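Ferulic acid decarboxylase 1 (Candida dubliniensis, PDB 4ZAD) probably catalyses the reversible decarboxylation of cinnamic, coumaric and ferulic acids to their vinyl derivatives, using prenylated FMN with manganese. Local coordinates at residues Leu67-Gly72 with Gln315-Ile320; Ala48-Asn53 with Leu71-Gly76; Leu7-Phe12 with Asp267-Phe272. One frame throughout, in Å; residues are numbered along the deposited sequence.

Contact 1 of 3, residues Leu67-Gly72 with Gln315-Ile320; sequences LFRILG and QAIMPI
A parallel pair at one edge of the small mixed sheet of UbiD-type Fdc1 joins strand 69-71 to strand 317-319. Three backbone hydrogen bonds zip the two together: Arg69 N gives to Ala316 O at 3.0 Å, Met318 N gives to Arg69 O, and Leu71 N gives to Met318 O. The same Met318 O takes a CA-H...O contact from Ile70 CA, so one carbonyl serves two neighbouring residues.

On the face that carries Ile70 and Met318, the methionine reaches toward the Phe68 ring. Its CG lies opposite the backbone N (chi1 -171°), and the bend at chi3 turns CE back to 3.8 Å from Phe68 CE1. SD stands 4.9 Å from the ring centroid, only 15° off the normal, a rather distant Met-aromatic contact. Further along, the CG2 branch of Ile70 meets CG1 of Ile320 at 3.5 Å. Met270 of strand 270-277 packs on both Phe68 and Met318.

The other face belongs to Arg69, Ile317 and Leu71. Arg69 is bent at chi2 and chi3, which lays its guanidinium across Ile317: CG1 of the isoleucine sits 3.6 Å above the centre of the plane, while CD1 lies 3.7 Å from Arg69 NH2. The CG2 branch of Ile317 turns the opposite way along the strand and touches Leu71 CB at 3.9 Å. Helix 9-19 covers this face through Phe9 and Ile13, which pack on Leu71. The side chain of Ile320 lies about 8 Å from the bound prenylated flavin, which brings the Ile320 end of the pair near the cofactor; the whole is an edge of a mixed beta sheet packed against a helix.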
loop_
_atom_site.group_PDB
_atom_site.type_symbol
_atom_site.label_atom_id
_atom_site.label_comp_id
_atom_site.label_asym_id
_atom_site.label_seq_id
_atom_site.Cartn_x
_atom_site.Cartn_y
_atom_site.Cartn_z
ATOM N N LEU A 67 -21.774 27.499 24.464
ATOM C CA LEU A 67 -22.136 26.642 23.331
ATOM C C LEU A 67 -21.485 27.099 22.036
ATOM O O LEU A 67 -21.774 28.218 21.582
ATOM C CB LEU A 67 -23.657 26.691 23.111
ATOM C CG LEU A 67 -24.476 26.011 24.194
ATOM C CD1 LEU A 67 -25.978 26.289 24.050
ATOM C CD2 LEU A 67 -24.162 24.517 24.104
ATOM N N PHE A 68 -20.573 26.305 21.452
ATOM C CA PHE A 68 -19.736 25.310 22.148
ATOM C C PHE A 68 -18.335 25.445 21.542
ATOM O O PHE A 68 -18.161 26.141 20.523
ATOM C CB PHE A 68 -20.262 23.885 21.976
ATOM C CG PHE A 68 -20.786 23.602 20.610
ATOM C CD1 PHE A 68 -19.920 23.340 19.566
ATOM C CD2 PHE A 68 -22.147 23.601 20.370
ATOM C CE1 PHE A 68 -20.395 23.101 18.286
ATOM C CE2 PHE A 68 -22.649 23.366 19.105
ATOM C CZ PHE A 68 -21.780 23.122 18.048
ATOM N N ARG A 69 -17.352 24.823 22.187
ATOM C CA ARG A 69 -16.008 24.648 21.601
ATOM C C ARG A 69 -16.016 23.347 20.841
ATOM O O ARG A 69 -16.933 22.553 21.005
ATOM C CB ARG A 69 -14.927 24.532 22.685
ATOM C CG ARG A 69 -14.553 25.855 23.375
ATOM C CD ARG A 69 -14.694 25.794 24.910
ATOM N NE ARG A 69 -13.539 25.198 25.589
ATOM C CZ ARG A 69 -13.564 24.704 26.829
ATOM N NH1 ARG A 69 -14.678 24.686 27.540
ATOM N NH2 ARG A 69 -12.469 24.199 27.363
ATOM N N ILE A 70 -14.979 23.111 20.044
ATOM C CA ILE A 70 -14.810 21.829 19.339
ATOM C C ILE A 70 -13.463 21.171 19.654
ATOM O O ILE A 70 -12.421 21.816 19.548
ATOM C CB ILE A 70 -14.999 21.979 17.806
ATOM C CG1 ILE A 70 -16.467 22.331 17.504
ATOM C CG2 ILE A 70 -14.578 20.671 17.057
ATOM C CD1 ILE A 70 -16.711 22.756 16.060
ATOM N N LEU A 71 -13.483 19.902 20.079
ATOM C CA LEU A 71 -12.269 19.073 20.092
ATOM C C LEU A 71 -12.287 18.304 18.796
ATOM O O LEU A 71 -13.305 17.713 18.452
ATOM C CB LEU A 71 -12.264 18.081 21.254
ATOM C CG LEU A 71 -11.044 17.163 21.299
ATOM C CD1 LEU A 71 -9.773 17.979 21.401
ATOM C CD2 LEU A 71 -11.125 16.167 22.438
ATOM N N GLY A 72 -11.169 18.294 18.080
ATOM C CA GLY A 72 -11.063 17.539 16.832
ATOM C C GLY A 72 -10.043 16.399 16.864
ATOM O O GLY A 72 -9.161 16.367 17.691
ATOM N N GLN A 315 -19.256 25.664 29.436
ATOM C CA GLN A 315 -18.133 25.682 28.528
ATOM C C GLN A 315 -18.033 24.360 27.784
ATOM O O GLN A 315 -16.995 23.694 27.814
ATOM C CB GLN A 315 -16.832 26.021 29.289
ATOM C CG GLN A 315 -16.883 27.324 30.074
ATOM C CD GLN A 315 -15.496 27.939 30.232
ATOM O OE1 GLN A 315 -14.593 27.331 30.826
ATOM N NE2 GLN A 315 -15.320 29.144 29.704
ATOM N N ALA A 316 -19.121 24.000 27.116
ATOM C CA ALA A 316 -19.276 22.654 26.582
ATOM C C ALA A 316 -18.285 22.432 25.453
ATOM O O ALA A 316 -17.972 23.353 24.684
ATOM C CB ALA A 316 -20.732 22.390 26.115
ATOM N N ILE A 317 -17.765 21.212 25.376
ATOM C CA ILE A 317 -16.843 20.855 24.297
ATOM C C ILE A 317 -17.484 19.785 23.416
ATOM O O ILE A 317 -17.954 18.756 23.890
ATOM C CB ILE A 317 -15.467 20.370 24.822
ATOM C CG1 ILE A 317 -14.828 21.444 25.714
ATOM C CG2 ILE A 317 -14.541 20.055 23.669
ATOM C CD1 ILE A 317 -13.806 20.863 26.716
ATOM N N MET A 318 -17.514 20.031 22.122
ATOM C CA MET A 318 -17.992 19.005 21.273
ATOM C C MET A 318 -16.907 18.263 20.518
ATOM O O MET A 318 -16.177 18.864 19.733
ATOM C CB MET A 318 -19.021 19.502 20.293
ATOM C CG MET A 318 -19.596 18.282 19.636
ATOM S SD MET A 318 -21.204 18.477 19.040
ATOM C CE MET A 318 -20.789 19.413 17.550
ATOM N N PRO A 319 -16.842 16.935 20.700
ATOM C CA PRO A 319 -15.971 16.202 19.826
ATOM C C PRO A 319 -16.591 16.048 18.451
ATOM O O PRO A 319 -17.818 16.120 18.281
ATOM C CB PRO A 319 -15.814 14.880 20.512
ATOM C CG PRO A 319 -17.057 14.711 21.293
ATOM C CD PRO A 319 -17.550 16.054 21.640
ATOM N N ILE A 320 -15.706 15.838 17.480
ATOM C CA ILE A 320 -16.014 15.956 16.063
ATOM C C ILE A 320 -15.131 14.916 15.358
ATOM O O ILE A 320 -14.012 14.684 15.794
ATOM C CB ILE A 320 -15.733 17.471 15.653
ATOM C CG1 ILE A 320 -16.966 18.350 15.977
ATOM C CG2 ILE A 320 -15.226 17.681 14.228
ATOM C CD1 ILE A 320 -18.299 17.992 15.207
#

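Contact 2 of 3, residues Ala48-Asn53 with Leu71-Gly76; sequences AAPLFN and LGCPGG
Leu71, Pro50 and Ala49 carry this contact, an antiparallel strand pairing in which strand 49-52 lies beside the end of strand 69-71 in the mixed sheet. Leu51 and Leu71 form a non-hydrogen-bonded pair, their CA atoms 4.4 Å apart. One backbone bond follows immediately: Gly72 N gives to Pro50 O at 2.9 Å. The same oxygen also receives a CA-H...O contact from Leu71 CA.

Leu71 brings its CD1 branch over the Pro50 peptide, 3.6 Å from Pro50 O, and reaches Ala49 CB at 4.3 Å. CG is swung away from the backbone N (chi1 178°), and this carries CD1 toward Pro50 and Ala49, leaving CB to meet CD1 of Leu51. Leu22 of strand 22-25 also packs on Leu71.

Pro50 works through its CD, which rests 3.4 Å from Gly72 O and touches both CB and SG of Cys73. The CB of that cysteine is directed toward strand 49-52, and its side chain packs in turn on Thr39, Ala42 and Tyr43 of helix 34-45. On the dimer side, Tyr512 of the second subunit packs on Pro50 and hydrogen-bonds to Ala48 O, so the strand is also in touch with the partner chain.

Past the pairing the backbone folds into a type I turn from Cys73 to Gly76, closed by Gly76 N on Cys73 O, a carbonyl that Arg86 NH1 also holds. Ala49 completes the contact with its methyl, CB lying 3.4 Å from Gly72 O.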
loop_
_atom_site.group_PDB
_atom_site.type_symbol
_atom_site.label_atom_id
_atom_site.label_comp_id
_atom_site.label_asym_id
_atom_site.label_seq_id
_atom_site.Cartn_x
_atom_site.Cartn_y
_atom_site.Cartn_z
ATOM N N ALA A 48 -1.015 17.057 17.005
ATOM C CA ALA A 48 -1.817 17.047 18.212
ATOM C C ALA A 48 -3.298 17.361 17.924
ATOM O O ALA A 48 -3.646 18.039 16.959
ATOM C CB ALA A 48 -1.237 18.033 19.255
ATOM N N ALA A 49 -4.160 16.850 18.789
ATOM C CA ALA A 49 -5.592 17.048 18.640
ATOM C C ALA A 49 -5.850 18.506 18.952
ATOM O O ALA A 49 -5.386 18.983 19.975
ATOM C CB ALA A 49 -6.376 16.140 19.608
ATOM N N PRO A 50 -6.584 19.210 18.074
ATOM C CA PRO A 50 -6.907 20.601 18.329
ATOM C C PRO A 50 -8.187 20.800 19.143
ATOM O O PRO A 50 -9.264 20.345 18.767
ATOM C CB PRO A 50 -7.069 21.180 16.921
ATOM C CG PRO A 50 -7.558 20.068 16.118
ATOM C CD PRO A 50 -7.021 18.798 16.731
ATOM N N LEU A 51 -8.042 21.467 20.269
ATOM C CA LEU A 51 -9.149 22.024 20.978
ATOM C C LEU A 51 -9.381 23.460 20.442
ATOM O O LEU A 51 -8.498 24.326 20.506
ATOM C CB LEU A 51 -8.841 22.009 22.462
ATOM C CG LEU A 51 -9.936 22.424 23.432
ATOM C CD1 LEU A 51 -11.271 21.754 23.159
ATOM C CD2 LEU A 51 -9.452 22.142 24.868
ATOM N N PHE A 52 -10.561 23.689 19.884
ATOM C CA PHE A 52 -10.920 24.979 19.353
ATOM C C PHE A 52 -11.697 25.717 20.405
ATOM O O PHE A 52 -12.870 25.424 20.607
ATOM C CB PHE A 52 -11.832 24.819 18.156
ATOM C CG PHE A 52 -11.192 24.193 16.992
ATOM C CD1 PHE A 52 -11.244 22.839 16.819
ATOM C CD2 PHE A 52 -10.540 24.970 16.048
ATOM C CE1 PHE A 52 -10.659 22.268 15.741
ATOM C CE2 PHE A 52 -9.971 24.403 14.970
ATOM C CZ PHE A 52 -10.027 23.046 14.814
ATOM N N ASN A 53 -11.042 26.673 21.068
ATOM C CA ASN A 53 -11.686 27.491 22.098
ATOM C C ASN A 53 -12.417 28.726 21.541
ATOM O O ASN A 53 -13.306 29.258 22.192
ATOM C CB ASN A 53 -10.671 27.962 23.135
ATOM C CG ASN A 53 -9.986 26.824 23.892
ATOM O OD1 ASN A 53 -8.830 26.979 24.305
ATOM N ND2 ASN A 53 -10.686 25.707 24.110
ATOM N N LEU A 71 -13.483 19.902 20.079
ATOM C CA LEU A 71 -12.269 19.073 20.092
ATOM C C LEU A 71 -12.287 18.304 18.796
ATOM O O LEU A 71 -13.305 17.713 18.452
ATOM C CB LEU A 71 -12.264 18.081 21.254
ATOM C CG LEU A 71 -11.044 17.163 21.299
ATOM C CD1 LEU A 71 -9.773 17.979 21.401
ATOM C CD2 LEU A 71 -11.125 16.167 22.438
ATOM N N GLY A 72 -11.169 18.294 18.080
ATOM C CA GLY A 72 -11.063 17.539 16.832
ATOM C C GLY A 72 -10.043 16.399 16.864
ATOM O O GLY A 72 -9.161 16.367 17.691
ATOM N N CYS A 73 -10.157 15.448 15.961
ATOM C CA CYS A 73 -9.199 14.352 15.938
ATOM C C CYS A 73 -9.102 13.505 17.196
ATOM O O CYS A 73 -8.016 13.048 17.514
ATOM C CB CYS A 73 -7.809 14.899 15.662
ATOM S SG CYS A 73 -7.777 15.702 14.176
ATOM N N PRO A 74 -10.232 13.275 17.899
ATOM C CA PRO A 74 -10.180 12.539 19.160
ATOM C C PRO A 74 -9.647 11.124 19.005
ATOM O O PRO A 74 -9.077 10.572 19.960
ATOM C CB PRO A 74 -11.637 12.520 19.614
ATOM C CG PRO A 74 -12.425 12.646 18.327
ATOM C CD PRO A 74 -11.616 13.545 17.477
ATOM N N GLY A 75 -9.821 10.561 17.808
ATOM C CA GLY A 75 -9.390 9.213 17.505
ATOM C C GLY A 75 -8.375 9.200 16.391
ATOM O O GLY A 75 -8.167 8.171 15.743
ATOM N N GLY A 76 -7.748 10.336 16.127
ATOM C CA GLY A 76 -6.798 10.406 15.029
ATOM C C GLY A 76 -5.482 9.865 15.528
ATOM O O GLY A 76 -5.308 9.732 16.724
#

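Contact 3 of 3, residues Leu7-Phe12 with Asp267-Phe272; sequences LKFRDF and DCEMVF
The side of the Arg10 guanidinium, NE and NH2, is paired with the two oxygens of Glu269. NH2 gives to OE1 at 2.5 Å in a nearly straight bond that lies in the guanidinium plane and uses the syn lone pair. NE gives to OE2 at 2.7 Å, less straight (141°) and tilted from the guanidinium plane. The two flat groups are only 29° apart, which lets both bonds of the salt bridge form together. Phe9 stands beside them: its CD2 meets Glu269 CG at 3.6 Å, and the ring is turned steeply against the carboxylate. The phenylalanine reaches that spot with its ring opposite the backbone N (chi1 177°).

Lys8 and Asp267 make a looser second point. Lys8 CD comes within 3.6 Å of Asp267 OD2, whereas NZ stays 4.0 Å from Asp267 OD1, too far for a salt bridge, though the charges are opposite. A water links Leu7 O to Asp267 OD2, donating to both.

These residues belong to the start of helix 9-19, with Lys8 at the N-cap, and to the lead-in to strand 270-277 of the antiparallel sheet. A classic beta bulge sets Glu269 and Met270 together opposite Phe220 of strand 214-220, just where the carboxylate turns toward the helix.

Outside the pair, the glutamate has further partners. Its OE2 forms a salt bridge with Arg313, and its OE1 accepts from Ile317 N, so a buried carboxylate is held by two arginines and a backbone amide, a setting likely to favour its ionised form. Arg10 NH2 also gives to Asp314 O and, weakly, to Gln315 O. Phe9 also packs on Ile317 and Pro319 of strand 317-319.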
loop_
_atom_site.group_PDB
_atom_site.type_symbol
_atom_site.label_atom_id
_atom_site.label_comp_id
_atom_site.label_asym_id
_atom_site.label_seq_id
_atom_site.Cartn_x
_atom_site.Cartn_y
_atom_site.Cartn_z
ATOM N N LEU A 7 -13.648 7.021 31.586
ATOM C CA LEU A 7 -14.972 7.326 32.075
ATOM C C LEU A 7 -15.331 8.801 31.975
ATOM O O LEU A 7 -16.495 9.159 32.135
ATOM C CB LEU A 7 -15.067 6.861 33.533
ATOM C CG LEU A 7 -15.957 5.695 33.979
ATOM C CD1 LEU A 7 -16.655 4.916 32.842
ATOM C CD2 LEU A 7 -15.144 4.788 34.895
ATOM N N LYS A 8 -14.349 9.662 31.731
ATOM C CA LYS A 8 -14.573 11.123 31.823
ATOM C C LYS A 8 -13.916 11.831 30.642
ATOM O O LYS A 8 -12.694 11.928 30.568
ATOM C CB LYS A 8 -14.049 11.707 33.167
ATOM C CG LYS A 8 -14.547 11.008 34.459
ATOM C CD LYS A 8 -15.607 11.785 35.257
ATOM C CE LYS A 8 -15.076 12.319 36.597
ATOM N NZ LYS A 8 -16.191 12.561 37.606
ATOM N N PHE A 9 -14.735 12.332 29.720
ATOM C CA PHE A 9 -14.244 12.998 28.507
ATOM C C PHE A 9 -13.147 14.017 28.840
ATOM O O PHE A 9 -12.116 14.100 28.172
ATOM C CB PHE A 9 -15.426 13.656 27.796
ATOM C CG PHE A 9 -15.056 14.451 26.556
ATOM C CD1 PHE A 9 -14.389 13.856 25.498
ATOM C CD2 PHE A 9 -15.443 15.796 26.429
ATOM C CE1 PHE A 9 -14.086 14.582 24.374
ATOM C CE2 PHE A 9 -15.124 16.513 25.293
ATOM C CZ PHE A 9 -14.443 15.919 24.280
ATOM N N ARG A 10 -13.385 14.773 29.901
ATOM C CA ARG A 10 -12.487 15.852 30.301
ATOM C C ARG A 10 -11.212 15.341 30.941
ATOM O O ARG A 10 -10.215 16.040 30.975
ATOM C CB ARG A 10 -13.201 16.821 31.231
ATOM C CG ARG A 10 -14.382 17.504 30.541
ATOM C CD ARG A 10 -14.397 18.987 30.805
ATOM N NE ARG A 10 -15.397 19.676 30.001
ATOM C CZ ARG A 10 -15.797 20.932 30.194
ATOM N NH1 ARG A 10 -15.268 21.660 31.151
ATOM N NH2 ARG A 10 -16.721 21.464 29.410
ATOM N N ASP A 11 -11.227 14.125 31.448
ATOM C CA ASP A 11 -9.976 13.505 31.895
ATOM C C ASP A 11 -9.199 13.021 30.690
ATOM O O ASP A 11 -7.954 13.018 30.691
ATOM C CB ASP A 11 -10.248 12.385 32.909
ATOM C CG ASP A 11 -10.675 12.929 34.266
ATOM O OD1 ASP A 11 -10.855 14.155 34.364
ATOM O OD2 ASP A 11 -10.805 12.150 35.234
ATOM N N PHE A 12 -9.937 12.624 29.662
ATOM C CA PHE A 12 -9.348 12.247 28.381
ATOM C C PHE A 12 -8.554 13.417 27.793
ATOM O O PHE A 12 -7.372 13.273 27.430
ATOM C CB PHE A 12 -10.449 11.765 27.429
ATOM C CG PHE A 12 -9.978 11.461 26.021
ATOM C CD1 PHE A 12 -9.130 10.394 25.767
ATOM C CD2 PHE A 12 -10.424 12.237 24.940
ATOM C CE1 PHE A 12 -8.728 10.109 24.454
ATOM C CE2 PHE A 12 -10.022 11.966 23.635
ATOM C CZ PHE A 12 -9.180 10.911 23.386
ATOM N N ASP A 267 -21.736 12.066 32.829
ATOM C CA ASP A 267 -20.690 12.956 32.302
ATOM C C ASP A 267 -20.773 13.061 30.789
ATOM O O ASP A 267 -20.171 12.270 30.044
ATOM C CB ASP A 267 -19.284 12.481 32.714
ATOM C CG ASP A 267 -19.087 12.468 34.227
ATOM O OD1 ASP A 267 -18.867 13.566 34.795
ATOM O OD2 ASP A 267 -19.149 11.362 34.829
ATOM N N CYS A 268 -21.557 14.027 30.338
ATOM C CA CYS A 268 -21.568 14.388 28.934
ATOM C C CYS A 268 -21.296 15.872 28.916
ATOM O O CYS A 268 -21.363 16.521 29.966
ATOM C CB CYS A 268 -22.909 14.092 28.275
ATOM S SG CYS A 268 -23.410 12.402 28.316
ATOM N N GLU A 269 -20.980 16.406 27.745
ATOM C CA GLU A 269 -20.895 17.855 27.599
ATOM C C GLU A 269 -22.271 18.416 27.278
ATOM O O GLU A 269 -22.653 19.457 27.823
ATOM C CB GLU A 269 -19.880 18.247 26.525
ATOM C CG GLU A 269 -18.480 17.771 26.819
ATOM C CD GLU A 269 -17.763 18.654 27.847
ATOM O OE1 GLU A 269 -17.666 19.892 27.643
ATOM O OE2 GLU A 269 -17.272 18.118 28.857
ATOM N N MET A 270 -23.011 17.730 26.397
ATOM C CA MET A 270 -24.330 18.179 25.974
ATOM C C MET A 270 -25.163 16.977 25.624
ATOM O O MET A 270 -24.653 16.046 24.941
ATOM C CB MET A 270 -24.284 19.047 24.700
ATOM C CG MET A 270 -23.645 20.409 24.815
ATOM S SD MET A 270 -23.449 21.210 23.229
ATOM C CE MET A 270 -22.038 20.302 22.617
ATOM N N VAL A 271 -26.449 17.045 26.027
ATOM C CA VAL A 271 -27.434 16.026 25.707
ATOM C C VAL A 271 -28.593 16.682 24.995
ATOM O O VAL A 271 -29.067 17.717 25.406
ATOM C CB VAL A 271 -27.948 15.258 26.969
ATOM C CG1 VAL A 271 -29.052 14.266 26.583
ATOM C CG2 VAL A 271 -26.798 14.516 27.658
ATOM N N PHE A 272 -29.015 16.080 23.895
ATOM C CA PHE A 272 -30.116 16.554 23.084
ATOM C C PHE A 272 -31.196 15.486 23.282
ATOM O O PHE A 272 -30.892 14.305 23.212
ATOM C CB PHE A 272 -29.713 16.556 21.609
ATOM C CG PHE A 272 -28.872 17.737 21.159
ATOM C CD1 PHE A 272 -28.124 18.509 22.035
ATOM C CD2 PHE A 272 -28.794 18.040 19.821
ATOM C CE1 PHE A 272 -27.353 19.585 21.585
ATOM C CE2 PHE A 272 -28.000 19.131 19.365
ATOM C CZ PHE A 272 -27.295 19.886 20.256
HETATM O O HOH W 1 -18.570 8.901 33.760
#

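From the N terminus, residues 7-12 start helix 9-19, and contact 3 closes the long loop to 267-272, tying that helix to the antiparallel sheet. Within that loop lies contact 2, a short closure between 48-53 and 71-76 that keeps neighbouring strands of the mixed sheet together. Contact 1 starts from 67-72, sharing Leu71 and Gly72 with contact 2, and reaches 315-320, past the end of contact 3, so contacts 1 and 3 cross. Leu71 touches Phe9 between contacts 2 and 3. Helix 9-19 and strand 270-277 are both tied to strand 317-319, the edge strand that contact 1 adds to the mixed sheet.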